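Putative ABC transporter, periplasmic binding protein, amino acid (Neisseria gonorrhoeae, PDB 2YLN) serves as a solute receptor for L-cystine, probably handing it to an ABC importer, and is held here closed around the ligand. Local coordinates at residues A[65-68]-A[69-72]; A[72-75]-A[76-80]; A[83-86]-A[87-90]; A[208-211]-A[212-215]. The protein carries 1 engineered substitution. All coordinates share one frame; numbering follows the deposited sequence.

How the interactions relate
Along the chain the four contacts come in numerical order, all within the solute-binding protein family 3 range. Interactions 1 and 2, with centres 9 Å apart, share Y72 and strand 71-73, the middle strand of a small three-stranded antiparallel sheet. The chain then enters helix 82-94, where interaction 3 touches both: F70 O meets D83 N, and T80 and L79 meet E85 and R88. Interaction 4 follows much later, at the junction of strand 206-210 and helix 211-220, about 20 Å between centres from interactions 2 and 3 and without touching them. It does meet interaction 1: Y67 and N209 contact each other and the same bound cysteine, consistent with the two sides of the cleft being closed over the ligand.

Interaction 1: residues A[65-68]-A[69-72]; sequences GTYA and PFTY. With CYS (cysteine), chain C.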
ATOM      1  N   GLY A  65       7.087   4.912   4.101  1.00  4.54           N
ATOM      2  CA  GLY A  65       8.423   4.675   4.607  1.00  5.35           C
ATOM      3  C   GLY A  65       8.467   3.860   5.890  1.00  5.35           C
ATOM      4  O   GLY A  65       9.561   3.682   6.426  1.00  7.23           O
ATOM      5  N   THR A  66       7.335   3.332   6.337  1.00  4.73           N
ATOM      6  CA  THR A  66       7.190   2.632   7.612  1.00  5.49           C
ATOM      7  C   THR A  66       6.379   1.355   7.453  1.00  5.31           C
ATOM      8  O   THR A  66       5.729   0.871   8.401  1.00  6.79           O
ATOM      9  CB  THR A  66       6.557   3.541   8.627  1.00  5.56           C
ATOM     10  OG1 THR A  66       5.273   3.935   8.137  1.00  6.27           O
ATOM     11  CG2 THR A  66       7.384   4.793   8.908  1.00  7.96           C
ATOM     12  N   TYR A  67       6.407   0.731   6.257  1.00  5.16           N
ATOM     13  CA  TYR A  67       5.502  -0.374   5.903  1.00  4.78           C
ATOM     14  C   TYR A  67       6.262  -1.423   5.098  1.00  4.57           C
ATOM     15  O   TYR A  67       6.094  -1.496   3.864  1.00  4.86           O
ATOM     16  CB  TYR A  67       4.286   0.156   5.204  1.00  4.51           C
ATOM     17  CG  TYR A  67       3.194  -0.809   4.854  1.00  4.20           C
ATOM     18  CD1 TYR A  67       2.765  -1.819   5.709  1.00  4.49           C
ATOM     19  CD2 TYR A  67       2.517  -0.658   3.669  1.00  4.29           C
ATOM     20  CE1 TYR A  67       1.704  -2.607   5.422  1.00  4.75           C
ATOM     21  CE2 TYR A  67       1.396  -1.441   3.359  1.00  4.51           C
ATOM     22  CZ  TYR A  67       0.967  -2.398   4.287  1.00  4.18           C
ATOM     23  OH  TYR A  67      -0.174  -3.119   3.973  1.00  5.17           O
ATOM     24  N   ALA A  68       7.076  -2.225   5.739  1.00  5.66           N
ATOM     25  CA  ALA A  68       7.822  -3.287   5.079  1.00  5.49           C
ATOM     26  C   ALA A  68       6.832  -4.348   4.608  1.00  5.11           C
ATOM     27  O   ALA A  68       5.866  -4.651   5.294  1.00  6.21           O
ATOM     28  CB  ALA A  68       8.868  -3.861   5.957  1.00  7.31           C
ATOM     29  N   PRO A  69       7.066  -5.001   3.450  1.00  4.88           N
ATOM     30  CA  PRO A  69       8.221  -4.869   2.546  1.00  5.65           C
ATOM     31  C   PRO A  69       7.941  -3.926   1.362  1.00  4.90           C
ATOM     32  O   PRO A  69       8.633  -3.971   0.355  1.00  5.57           O
ATOM     33  CB  PRO A  69       8.435  -6.303   2.066  1.00  7.72           C
ATOM     34  CG  PRO A  69       7.038  -6.780   1.925  1.00  8.64           C
ATOM     35  CD  PRO A  69       6.295  -6.189   3.097  1.00  6.31           C
ATOM     36  N   PHE A  70       6.931  -3.068   1.498  1.00  4.05           N
ATOM     37  CA  PHE A  70       6.456  -2.208   0.414  1.00  4.21           C
ATOM     38  C   PHE A  70       7.179  -0.863   0.364  1.00  4.34           C
ATOM     39  O   PHE A  70       7.404  -0.331  -0.747  1.00  4.40           O
ATOM     40  CB  PHE A  70       4.938  -1.997   0.549  1.00  3.82           C
ATOM     41  CG  PHE A  70       4.165  -3.257   0.418  1.00  4.24           C
ATOM     42  CD1 PHE A  70       4.098  -3.991  -0.769  1.00  4.23           C
ATOM     43  CD2 PHE A  70       3.406  -3.812   1.458  1.00  5.08           C
ATOM     44  CE1 PHE A  70       3.342  -5.108  -0.910  1.00  4.86           C
ATOM     45  CE2 PHE A  70       2.617  -4.943   1.303  1.00  5.41           C
ATOM     46  CZ  PHE A  70       2.558  -5.588   0.096  1.00  5.48           C
ATOM     47  N   THR A  71       7.412  -0.230   1.518  1.00  4.63           N
ATOM     48  CA  THR A  71       7.929   1.131   1.554  1.00  4.29           C
ATOM     49  C   THR A  71       8.497   1.292   2.969  1.00  4.83           C
ATOM     50  O   THR A  71       7.730   1.407   3.939  1.00  5.97           O
ATOM     51  CB  THR A  71       6.835   2.138   1.223  1.00  4.55           C
ATOM     52  OG1 THR A  71       7.353   3.450   1.528  1.00  4.82           O
ATOM     53  CG2 THR A  71       5.539   1.958   1.906  1.00  6.08           C
ATOM     54  N   TYR A  72       9.827   1.203   3.072  1.00  4.80           N
ATOM     55  CA  TYR A  72      10.458   1.144   4.399  1.00  6.28           C
ATOM     56  C   TYR A  72      11.896   1.548   4.300  1.00  5.76           C
ATOM     57  O   TYR A  72      12.424   1.670   3.217  1.00  6.90           O
ATOM     58  CB  TYR A  72      10.317  -0.318   4.984  1.00  6.69           C
ATOM     59  CG  TYR A  72      11.138  -1.377   4.305  1.00  6.29           C
ATOM     60  CD1 TYR A  72      10.690  -1.956   3.147  1.00  5.91           C
ATOM     61  CD2 TYR A  72      12.348  -1.732   4.795  1.00  7.87           C
ATOM     62  CE1 TYR A  72      11.446  -2.936   2.524  1.00  6.96           C
ATOM     63  CE2 TYR A  72      13.141  -2.671   4.147  1.00  8.77           C
ATOM     64  CZ  TYR A  72      12.699  -3.247   2.980  1.00  7.52           C
ATOM     65  OH  TYR A  72      13.434  -4.240   2.322  1.00 10.58           O
TER
HETATM   66  N   CYS C 600       0.647   0.673   6.179  0.80  4.38           N
HETATM   67  CA  CYS C 600      -0.610   1.247   6.719  0.80  3.93           C
HETATM   68  C   CYS C 600      -1.289   0.165   7.576  0.80  5.08           C
HETATM   69  O   CYS C 600      -0.689  -0.934   7.707  0.80  4.72           O
HETATM   70  CB  CYS C 600      -1.518   1.659   5.592  0.80  4.87           C
HETATM   71  SG  CYS C 600      -2.056   0.203   4.592  0.80  5.50           S
HETATM   72  OXT CYS C 600      -2.356   0.482   8.066  0.80  7.44           O
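Y67 O is gripped by two backbone donors from the other half of the turn, F70 N at 3.0 Å and T71 N at the same distance. F70 N approaches in the carbonyl plane on a lone pair, whereas T71 N comes from above that plane. In return Y67 N donates to T71 O at 2.8 Å. The tight reversal includes a cis peptide before P69, a bond that proline tolerates better than other residues. G65 N donates to T71 OG1 (3.0 Å), a hydroxyl also bonded to T63; the positive phi of G65 (78°) suits glycine. With CG anti to the backbone N (chi1 -175°), the Y67 ring extends to the ligand: the amino N of the bound cysteine lies over the centre of one face, 3.2 Å from Y67 CG. F70 CD2 packs over the opposite face, offset toward the rim, 3.6 Å from Y67 CE2, and the two planes meet obliquely at 45°. Y67 OH is hydrogen-bonded to N209 OD1. A68, small enough to fit against a ring, lays CB over one face of Y72, 3.7 Å from Y72 CG. Two classic beta bulges, T66-Y67 opposite T71 and F70-T71 opposite Y67, mark this beta hairpin, which presents an aromatic platform to the ligand pocket.

Interaction 2: residues A[72-75]-A[76-80]; sequences YHDK and DGKLT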
ATOM      1  N   TYR A  72       9.827   1.203   3.072  1.00  4.80           N
ATOM      2  CA  TYR A  72      10.458   1.144   4.399  1.00  6.28           C
ATOM      3  C   TYR A  72      11.896   1.548   4.300  1.00  5.76           C
ATOM      4  O   TYR A  72      12.424   1.670   3.217  1.00  6.90           O
ATOM      5  CB  TYR A  72      10.317  -0.318   4.984  1.00  6.69           C
ATOM      6  CG  TYR A  72      11.138  -1.377   4.305  1.00  6.29           C
ATOM      7  CD1 TYR A  72      10.690  -1.956   3.147  1.00  5.91           C
ATOM      8  CD2 TYR A  72      12.348  -1.732   4.795  1.00  7.87           C
ATOM      9  CE1 TYR A  72      11.446  -2.936   2.524  1.00  6.96           C
ATOM     10  CE2 TYR A  72      13.141  -2.671   4.147  1.00  8.77           C
ATOM     11  CZ  TYR A  72      12.699  -3.247   2.980  1.00  7.52           C
ATOM     12  OH  TYR A  72      13.434  -4.240   2.322  1.00 10.58           O
ATOM     13  N   HIS A  73      12.548   1.739   5.450  1.00  7.14           N
ATOM     14  CA  HIS A  73      13.957   2.003   5.453  1.00  8.32           C
ATOM     15  C   HIS A  73      14.735   0.783   5.834  1.00  8.45           C
ATOM     16  O   HIS A  73      14.417   0.110   6.800  1.00 10.02           O
ATOM     17  CB  HIS A  73      14.304   3.142   6.436  1.00  9.14           C
ATOM     18  CG  HIS A  73      13.809   4.479   5.978  1.00 10.19           C
ATOM     19  ND1 HIS A  73      14.599   5.413   5.318  1.00 13.91           N
ATOM     20  CD2 HIS A  73      12.581   4.974   5.961  1.00 11.89           C
ATOM     21  CE1 HIS A  73      13.836   6.432   4.965  1.00 14.36           C
ATOM     22  NE2 HIS A  73      12.614   6.226   5.402  1.00 12.56           N
ATOM     23  N   ASP A  74      15.788   0.519   5.079  1.00  9.38           N
ATOM     24  CA  ASP A  74      16.633  -0.611   5.340  1.00 11.11           C
ATOM     25  C   ASP A  74      17.612  -0.321   6.479  1.00 11.86           C
ATOM     26  O   ASP A  74      17.527   0.760   7.112  1.00 13.11           O
ATOM     27  CB  ASP A  74      17.327  -1.096   4.084  1.00 12.24           C
ATOM     28  CG  ASP A  74      18.449  -0.216   3.615  1.00 13.29           C
ATOM     29  OD1 ASP A  74      18.938   0.639   4.371  1.00 13.98           O
ATOM     30  OD2 ASP A  74      18.851  -0.490   2.448  1.00 21.06           O
ATOM     31  N   LYS A  75      18.475  -1.274   6.798  0.70 13.67           N
ATOM     32  CA  LYS A  75      19.294  -1.163   8.014  0.70 14.32           C
ATOM     33  C   LYS A  75      20.312  -0.056   7.928  0.70 17.14           C
ATOM     34  O   LYS A  75      20.967   0.249   8.939  0.70 19.84           O
ATOM     35  CB  LYS A  75      20.095  -2.427   8.257  0.70 14.80           C
ATOM     36  CG  LYS A  75      21.114  -2.676   7.155  0.70 15.65           C
ATOM     37  CD  LYS A  75      21.856  -4.011   7.322  0.70 17.54           C
ATOM     38  CE  LYS A  75      22.778  -4.264   6.213  0.70 20.53           C
ATOM     39  NZ  LYS A  75      24.103  -3.521   6.207  0.70 24.77           N
ATOM     40  N   ASP A  76      20.557   0.446   6.719  1.00 16.30           N
ATOM     41  CA  ASP A  76      21.402   1.594   6.458  1.00 16.84           C
ATOM     42  C   ASP A  76      20.669   2.887   6.210  1.00 17.63           C
ATOM     43  O   ASP A  76      21.309   3.898   5.824  1.00 20.25           O
ATOM     44  CB  ASP A  76      22.375   1.219   5.287  1.00 19.55           C
ATOM     45  CG  ASP A  76      23.453   0.148   5.733  1.00 19.49           C
ATOM     46  OD1 ASP A  76      24.127   0.350   6.799  1.00 26.67           O
ATOM     47  OD2 ASP A  76      23.514  -0.894   5.052  1.00 24.62           O
ATOM     48  N   GLY A  77      19.372   2.896   6.497  1.00 15.01           N
ATOM     49  CA  GLY A  77      18.546   4.048   6.427  1.00 14.83           C
ATOM     50  C   GLY A  77      18.023   4.383   5.053  1.00 13.76           C
ATOM     51  O   GLY A  77      17.327   5.383   4.885  1.00 15.17           O
ATOM     52  N   LYS A  78      18.312   3.529   4.058  0.55 12.92           N
ATOM     53  CA  LYS A  78      17.884   3.758   2.653  0.55 12.35           C
ATOM     54  C   LYS A  78      16.374   3.535   2.557  0.55  9.34           C
ATOM     55  O   LYS A  78      15.880   2.481   2.942  0.55  8.42           O
ATOM     56  CB  LYS A  78      18.603   2.824   1.641  0.55 14.10           C
ATOM     57  CG  LYS A  78      18.117   2.958   0.153  0.55 16.35           C
ATOM     58  CD  LYS A  78      18.650   1.840  -0.739  0.55 21.88           C
ATOM     59  CE  LYS A  78      17.981   1.855  -2.107  0.55 20.84           C
ATOM     60  NZ  LYS A  78      18.332   0.688  -2.929  0.55 25.20           N
ATOM     61  N   LEU A  79      15.624   4.470   1.967  1.00  8.41           N
ATOM     62  CA  LEU A  79      14.219   4.223   1.571  1.00  7.34           C
ATOM     63  C   LEU A  79      14.186   3.213   0.440  1.00  7.24           C
ATOM     64  O   LEU A  79      14.769   3.462  -0.616  1.00  8.57           O
ATOM     65  CB  LEU A  79      13.562   5.508   1.241  1.00  7.30           C
ATOM     66  CG  LEU A  79      12.078   5.365   0.852  1.00  8.11           C
ATOM     67  CD1 LEU A  79      11.176   4.974   2.062  1.00  8.65           C
ATOM     68  CD2 LEU A  79      11.563   6.655   0.227  1.00 10.16           C
ATOM     69  N   THR A  80      13.487   2.132   0.658  1.00  6.32           N
ATOM     70  CA  THR A  80      13.358   1.054  -0.304  1.00  5.69           C
ATOM     71  C   THR A  80      12.007   0.412  -0.086  1.00  5.30           C
ATOM     72  O   THR A  80      11.092   1.025   0.436  1.00  5.72           O
ATOM     73  CB  THR A  80      14.547   0.134  -0.166  1.00  6.46           C
ATOM     74  OG1 THR A  80      14.558  -0.854  -1.220  1.00  8.03           O
ATOM     75  CG2 THR A  80      14.623  -0.585   1.131  1.00  7.78           C
TER
HETATM   76  O   HOH W   1      23.616   1.117   9.877  0.60 30.13           O
HETATM   77  O   HOH W   2      25.436  -1.566   7.491  1.00 45.02           O
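D74 bends across the turn to meet D76, K78 and T80. Its CB touches T80 CG2 at 4.0 Å. CG is set between the backbone N and the carbonyl carbon (chi1 74°), which turns the carboxylate in over the turn. There OD1 accepts from D76 N at 2.9 Å and from K78 N at 3.0 Å, the two amides arriving from opposite faces of the carboxylate plane; the first of these bonds closes an Asx turn. At the tip, D74 OD2 lies 3.4 Å from K78 CB, the two side chains crossing at a slant. Aspartate suits this position because its short arm satisfies two turn amides at once. The backbone makes a type I turn from D74 to G77, closed by G77 N on D74 O, while D74 N donates to K78 O: a beta hairpin with a G1 bulge, where G77 takes a positive phi (83°) that glycine adopts easily. H73 points its ring at the same turn. ND1 donates almost straight to G77 O at 2.8 Å, the acceptor lying in the ring plane, and L79 CD1 sits over one face of the imidazole, making a CH-pi contact; NE2 is bonded to E102. On the other face of the sheet, T80 CG2 lies over the Y72 ring, 3.8 Å from Y72 CZ, on the side opposite to that taken by A68.

Interaction 3: residues A[83-86]-A[87-90]; sequences DVEV and TRAV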
ATOM      1  N   ASP A  83       7.215  -0.899  -3.598  1.00  4.01           N
ATOM      2  CA  ASP A  83       6.554   0.227  -4.238  1.00  4.46           C
ATOM      3  C   ASP A  83       7.535   1.359  -4.590  1.00  4.24           C
ATOM      4  O   ASP A  83       7.432   2.020  -5.615  1.00  4.42           O
ATOM      5  CB  ASP A  83       5.433   0.824  -3.391  1.00  4.27           C
ATOM      6  CG  ASP A  83       4.261  -0.094  -3.203  1.00  3.93           C
ATOM      7  OD1 ASP A  83       4.424  -1.276  -2.818  1.00  5.59           O
ATOM      8  OD2 ASP A  83       3.100   0.341  -3.486  1.00  4.69           O
ATOM      9  N   VAL A  84       8.472   1.579  -3.663  1.00  4.17           N
ATOM     10  CA  VAL A  84       9.488   2.597  -3.863  1.00  4.72           C
ATOM     11  C   VAL A  84      10.370   2.231  -5.074  1.00  4.50           C
ATOM     12  O   VAL A  84      10.678   3.097  -5.906  1.00  5.10           O
ATOM     13  CB  VAL A  84      10.323   2.776  -2.577  1.00  4.98           C
ATOM     14  CG1 VAL A  84      11.538   3.653  -2.807  1.00  6.15           C
ATOM     15  CG2 VAL A  84       9.436   3.356  -1.486  1.00  5.98           C
ATOM     16  N   GLU A  85      10.853   0.998  -5.117  1.00  4.83           N
ATOM     17  CA  GLU A  85      11.737   0.576  -6.188  1.00  5.03           C
ATOM     18  C   GLU A  85      11.010   0.557  -7.536  1.00  4.92           C
ATOM     19  O   GLU A  85      11.586   0.922  -8.549  1.00  5.67           O
ATOM     20  CB  GLU A  85      12.422  -0.745  -5.862  1.00  5.33           C
ATOM     21  CG  GLU A  85      13.273  -0.716  -4.617  1.00  6.67           C
ATOM     22  CD  GLU A  85      14.410   0.283  -4.551  1.00  7.32           C
ATOM     23  OE1 GLU A  85      14.739   0.933  -5.570  1.00 10.92           O
ATOM     24  OE2 GLU A  85      14.995   0.421  -3.477  1.00  9.76           O
ATOM     25  N   VAL A  86       9.735   0.137  -7.571  1.00  4.76           N
ATOM     26  CA  VAL A  86       8.980   0.208  -8.785  1.00  4.97           C
ATOM     27  C   VAL A  86       8.895   1.673  -9.259  1.00  4.88           C
ATOM     28  O   VAL A  86       9.081   1.978 -10.418  1.00  4.96           O
ATOM     29  CB  VAL A  86       7.572  -0.385  -8.626  1.00  5.40           C
ATOM     30  CG1 VAL A  86       6.704  -0.077  -9.819  1.00  6.58           C
ATOM     31  CG2 VAL A  86       7.636  -1.903  -8.470  1.00  6.74           C
ATOM     32  N   THR A  87       8.604   2.589  -8.311  1.00  4.60           N
ATOM     33  CA  THR A  87       8.452   3.981  -8.643  1.00  4.42           C
ATOM     34  C   THR A  87       9.749   4.560  -9.179  1.00  5.11           C
ATOM     35  O   THR A  87       9.776   5.321 -10.143  1.00  5.56           O
ATOM     36  CB  THR A  87       7.904   4.771  -7.458  1.00  5.15           C
ATOM     37  OG1 THR A  87       6.635   4.272  -7.088  1.00  5.93           O
ATOM     38  CG2 THR A  87       7.756   6.266  -7.801  1.00  7.30           C
ATOM     39  N   ARG A  88      10.889   4.201  -8.564  1.00  5.00           N
ATOM     40  CA  ARG A  88      12.180   4.637  -9.078  1.00  6.03           C
ATOM     41  C   ARG A  88      12.379   4.151 -10.513  1.00  5.76           C
ATOM     42  O   ARG A  88      12.899   4.885 -11.352  1.00  6.26           O
ATOM     43  CB  ARG A  88      13.352   4.217  -8.200  1.00  5.86           C
ATOM     44  CG  ARG A  88      13.415   4.944  -6.893  1.00  6.87           C
ATOM     45  CD  ARG A  88      14.679   4.563  -6.152  1.00  9.31           C
ATOM     46  NE  ARG A  88      14.815   5.276  -4.876  1.00  9.99           N
ATOM     47  CZ  ARG A  88      14.912   4.725  -3.679  1.00 10.05           C
ATOM     48  NH1 ARG A  88      14.974   3.427  -3.449  1.00  9.30           N
ATOM     49  NH2 ARG A  88      14.941   5.549  -2.627  1.00 10.95           N
ATOM     50  N   ALA A  89      12.009   2.909 -10.790  1.00  5.64           N
ATOM     51  CA  ALA A  89      12.191   2.337 -12.134  1.00  5.86           C
ATOM     52  C   ALA A  89      11.270   3.050 -13.106  1.00  6.61           C
ATOM     53  O   ALA A  89      11.679   3.316 -14.254  1.00  7.14           O
ATOM     54  CB  ALA A  89      11.935   0.841 -12.067  1.00  7.27           C
ATOM     55  N   VAL A  90      10.030   3.369 -12.715  1.00  5.15           N
ATOM     56  CA  VAL A  90       9.122   4.148 -13.543  1.00  6.09           C
ATOM     57  C   VAL A  90       9.759   5.494 -13.848  1.00  6.96           C
ATOM     58  O   VAL A  90       9.716   5.982 -15.010  1.00  7.10           O
ATOM     59  CB  VAL A  90       7.748   4.273 -12.897  1.00  5.40           C
ATOM     60  CG1 VAL A  90       6.905   5.342 -13.560  1.00  6.64           C
ATOM     61  CG2 VAL A  90       7.028   2.922 -12.875  1.00  6.27           C
TER
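T87 lies one turn beyond D83 in helix 82-94, and its hydroxyl adds a second bond to the carbonyl that its own amide already uses. Among the hydrogen bonds, D83 O accepts T87 N at 3.0 Å and T87 OG1 at 2.8 Å, the two donors approaching from opposite faces of the carbonyl plane. Placing OG1 beside its own backbone N (chi1 -61°) folds the hydroxyl back along the helix; threonine thus satisfies its polar group within a buried stretch. The regular alpha-helical pattern continues with R88 N on V84 O, A89 N on E85 O and V90 N on V86 O. The apolar contacts are looser: V86 CG1 faces V90 CG2 at 4.3 Å, and V86 packs on helix 267-276 and V90 on helix 249-264. The charged contact joins E85 and R88, three residues apart, in a salt bridge of 3.0 Å between OE2 and NH1. The carboxylate meets the guanidinium at its edge, with the planes 51° apart. Both ends have further partners in the preceding strand: E85 OE2 bonds T80 OG1, and R88 NH1 bonds L79 O. Over one face of that guanidinium, offset toward the rim, lies V84 CG1, 3.6 Å from R88 CZ.

Interaction 4: residues A[208-211]-A[212-215]; sequences LNDE and LAVL. With CYS (cysteine), chain C.
The backbone stays extended through D210 (psi 139°) and turns helical at E211, so that V214 N can close the first helical turn on D210 O and L215 N the next on E211 O. D210 is therefore the N-cap of helix 211-220, at the strand-to-helix junction of this periplasmic binding protein fold. Its CG is anti to the backbone N (chi1 178°), which swings the carboxylate beneath the first amides of the helix. OD2 accepts A213 N at 2.9 Å through its anti lone pair; L212 N, though only 2.7 Å from D210 OD2, makes a weak bond because its angle is sharply bent (117°). OD1 is bonded to S144. Aspartate is apt here: its arm is short enough to reach amides that lack a carbonyl one turn earlier, and the helix N-terminus probably favours its negative charge. The small side chain of A213 lets CB lie beside D210 O at 3.8 Å, while V214 CG2 leans on the same carbonyl oxygen. Before the cap, N209 is held by both ends of its amide group. OD1 accepts D210 N from the next residue at 2.8 Å, which, with the bond to Y67, fixes the rotation of the group. Asparagine suits the place because one flat amide offers an acceptor to the protein and a donor to the ligand. N209 ND2 donates to the carboxylate O of the bound cysteine at 2.8 Å, a ligand that S170 and E64 also bind.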
ATOM      1  N   LEU A 208      -6.979  -6.265  10.338  1.00  5.10           N
ATOM      2  CA  LEU A 208      -6.943  -6.579   8.915  1.00  4.56           C
ATOM      3  C   LEU A 208      -5.748  -5.919   8.288  1.00  4.87           C
ATOM      4  O   LEU A 208      -5.460  -4.739   8.549  1.00  4.97           O
ATOM      5  CB  LEU A 208      -8.202  -6.036   8.236  1.00  5.36           C
ATOM      6  CG  LEU A 208      -9.512  -6.752   8.539  1.00  6.35           C
ATOM      7  CD1 LEU A 208     -10.663  -5.856   8.125  1.00  9.60           C
ATOM      8  CD2 LEU A 208      -9.532  -8.096   7.760  1.00  8.97           C
ATOM      9  N   ASN A 209      -4.987  -6.627   7.438  1.00  4.27           N
ATOM     10  CA  ASN A 209      -3.954  -5.977   6.676  1.00  4.17           C
ATOM     11  C   ASN A 209      -3.624  -6.874   5.488  1.00  4.54           C
ATOM     12  O   ASN A 209      -4.321  -7.829   5.188  1.00  5.81           O
ATOM     13  CB  ASN A 209      -2.763  -5.624   7.547  1.00  4.50           C
ATOM     14  CG  ASN A 209      -2.020  -4.396   7.077  1.00  4.47           C
ATOM     15  OD1 ASN A 209      -1.336  -4.392   6.029  1.00  5.11           O
ATOM     16  ND2 ASN A 209      -2.146  -3.308   7.839  1.00  5.37           N
ATOM     17  N   ASP A 210      -2.573  -6.530   4.769  1.00  4.15           N
ATOM     18  CA  ASP A 210      -2.168  -7.237   3.602  1.00  4.48           C
ATOM     19  C   ASP A 210      -1.490  -8.554   3.914  1.00  4.02           C
ATOM     20  O   ASP A 210      -0.623  -8.615   4.779  1.00  4.65           O
ATOM     21  CB  ASP A 210      -1.164  -6.320   2.823  1.00  4.46           C
ATOM     22  CG  ASP A 210      -0.668  -7.047   1.587  1.00  5.38           C
ATOM     23  OD1 ASP A 210      -1.424  -7.052   0.581  1.00  5.84           O
ATOM     24  OD2 ASP A 210       0.441  -7.615   1.645  1.00  5.76           O
ATOM     25  N   GLU A 211      -1.801  -9.584   3.136  0.70  4.92           N
ATOM     26  CA  GLU A 211      -1.210 -10.904   3.355  0.70  5.63           C
ATOM     27  C   GLU A 211       0.301 -10.897   3.354  0.70  5.21           C
ATOM     28  O   GLU A 211       0.966 -11.550   4.166  0.70  5.46           O
ATOM     29  CB  GLU A 211      -1.720 -11.892   2.314  0.70  6.71           C
ATOM     30  CG  GLU A 211      -1.198 -13.292   2.546  0.70  8.90           C
ATOM     31  CD  GLU A 211      -1.187 -14.190   1.316  0.70 10.01           C
ATOM     32  OE1 GLU A 211      -1.158 -13.670   0.171  0.70 15.94           O
ATOM     33  OE2 GLU A 211      -1.207 -15.382   1.453  0.70 16.39           O
ATOM     34  N   LEU A 212       0.869 -10.243   2.324  1.00  5.82           N
ATOM     35  CA  LEU A 212       2.329 -10.247   2.186  1.00  5.42           C
ATOM     36  C   LEU A 212       3.026  -9.440   3.275  1.00  5.06           C
ATOM     37  O   LEU A 212       4.107  -9.839   3.736  1.00  6.22           O
ATOM     38  CB  LEU A 212       2.723  -9.739   0.796  1.00  6.33           C
ATOM     39  CG  LEU A 212       2.101 -10.554  -0.359  1.00  8.78           C
ATOM     40  CD1 LEU A 212       2.392  -9.897  -1.667  1.00 10.03           C
ATOM     41  CD2 LEU A 212       2.620 -11.974  -0.377  1.00 13.27           C
ATOM     42  N   ALA A 213       2.420  -8.303   3.681  1.00  5.01           N
ATOM     43  CA  ALA A 213       3.018  -7.537   4.789  1.00  5.11           C
ATOM     44  C   ALA A 213       2.982  -8.337   6.078  1.00  5.30           C
ATOM     45  O   ALA A 213       3.932  -8.325   6.873  1.00  5.93           O
ATOM     46  CB  ALA A 213       2.317  -6.204   4.966  1.00  5.98           C
ATOM     47  N   VAL A 214       1.905  -9.052   6.326  1.00  5.01           N
ATOM     48  CA  VAL A 214       1.788  -9.883   7.528  1.00  5.49           C
ATOM     49  C   VAL A 214       2.786 -11.053   7.477  1.00  5.69           C
ATOM     50  O   VAL A 214       3.491 -11.293   8.447  1.00  6.29           O
ATOM     51  CB  VAL A 214       0.344 -10.366   7.739  1.00  5.25           C
ATOM     52  CG1 VAL A 214       0.312 -11.389   8.862  1.00  6.47           C
ATOM     53  CG2 VAL A 214      -0.576  -9.185   8.033  1.00  5.57           C
ATOM     54  N   LEU A 215       2.860 -11.725   6.307  1.00  5.96           N
ATOM     55  CA  LEU A 215       3.827 -12.791   6.193  1.00  6.94           C
ATOM     56  C   LEU A 215       5.244 -12.304   6.405  1.00  6.85           C
ATOM     57  O   LEU A 215       6.076 -12.992   7.059  1.00  8.38           O
ATOM     58  CB  LEU A 215       3.679 -13.504   4.847  1.00  7.12           C
ATOM     59  CG  LEU A 215       2.429 -14.313   4.672  1.00  8.70           C
ATOM     60  CD1 LEU A 215       2.328 -14.812   3.230  1.00 11.56           C
ATOM     61  CD2 LEU A 215       2.326 -15.499   5.636  1.00 13.35           C
TER
HETATM   62  N   CYS C 600       0.647   0.673   6.179  0.80  4.38           N
HETATM   63  CA  CYS C 600      -0.610   1.247   6.719  0.80  3.93           C
HETATM   64  C   CYS C 600      -1.289   0.165   7.576  0.80  5.08           C
HETATM   65  O   CYS C 600      -0.689  -0.934   7.707  0.80  4.72           O
HETATM   66  CB  CYS C 600      -1.518   1.659   5.592  0.80  4.87           C
HETATM   67  SG  CYS C 600      -2.056   0.203   4.592  0.80  5.50           S
HETATM   68  OXT CYS C 600      -2.356   0.482   8.066  0.80  7.44           O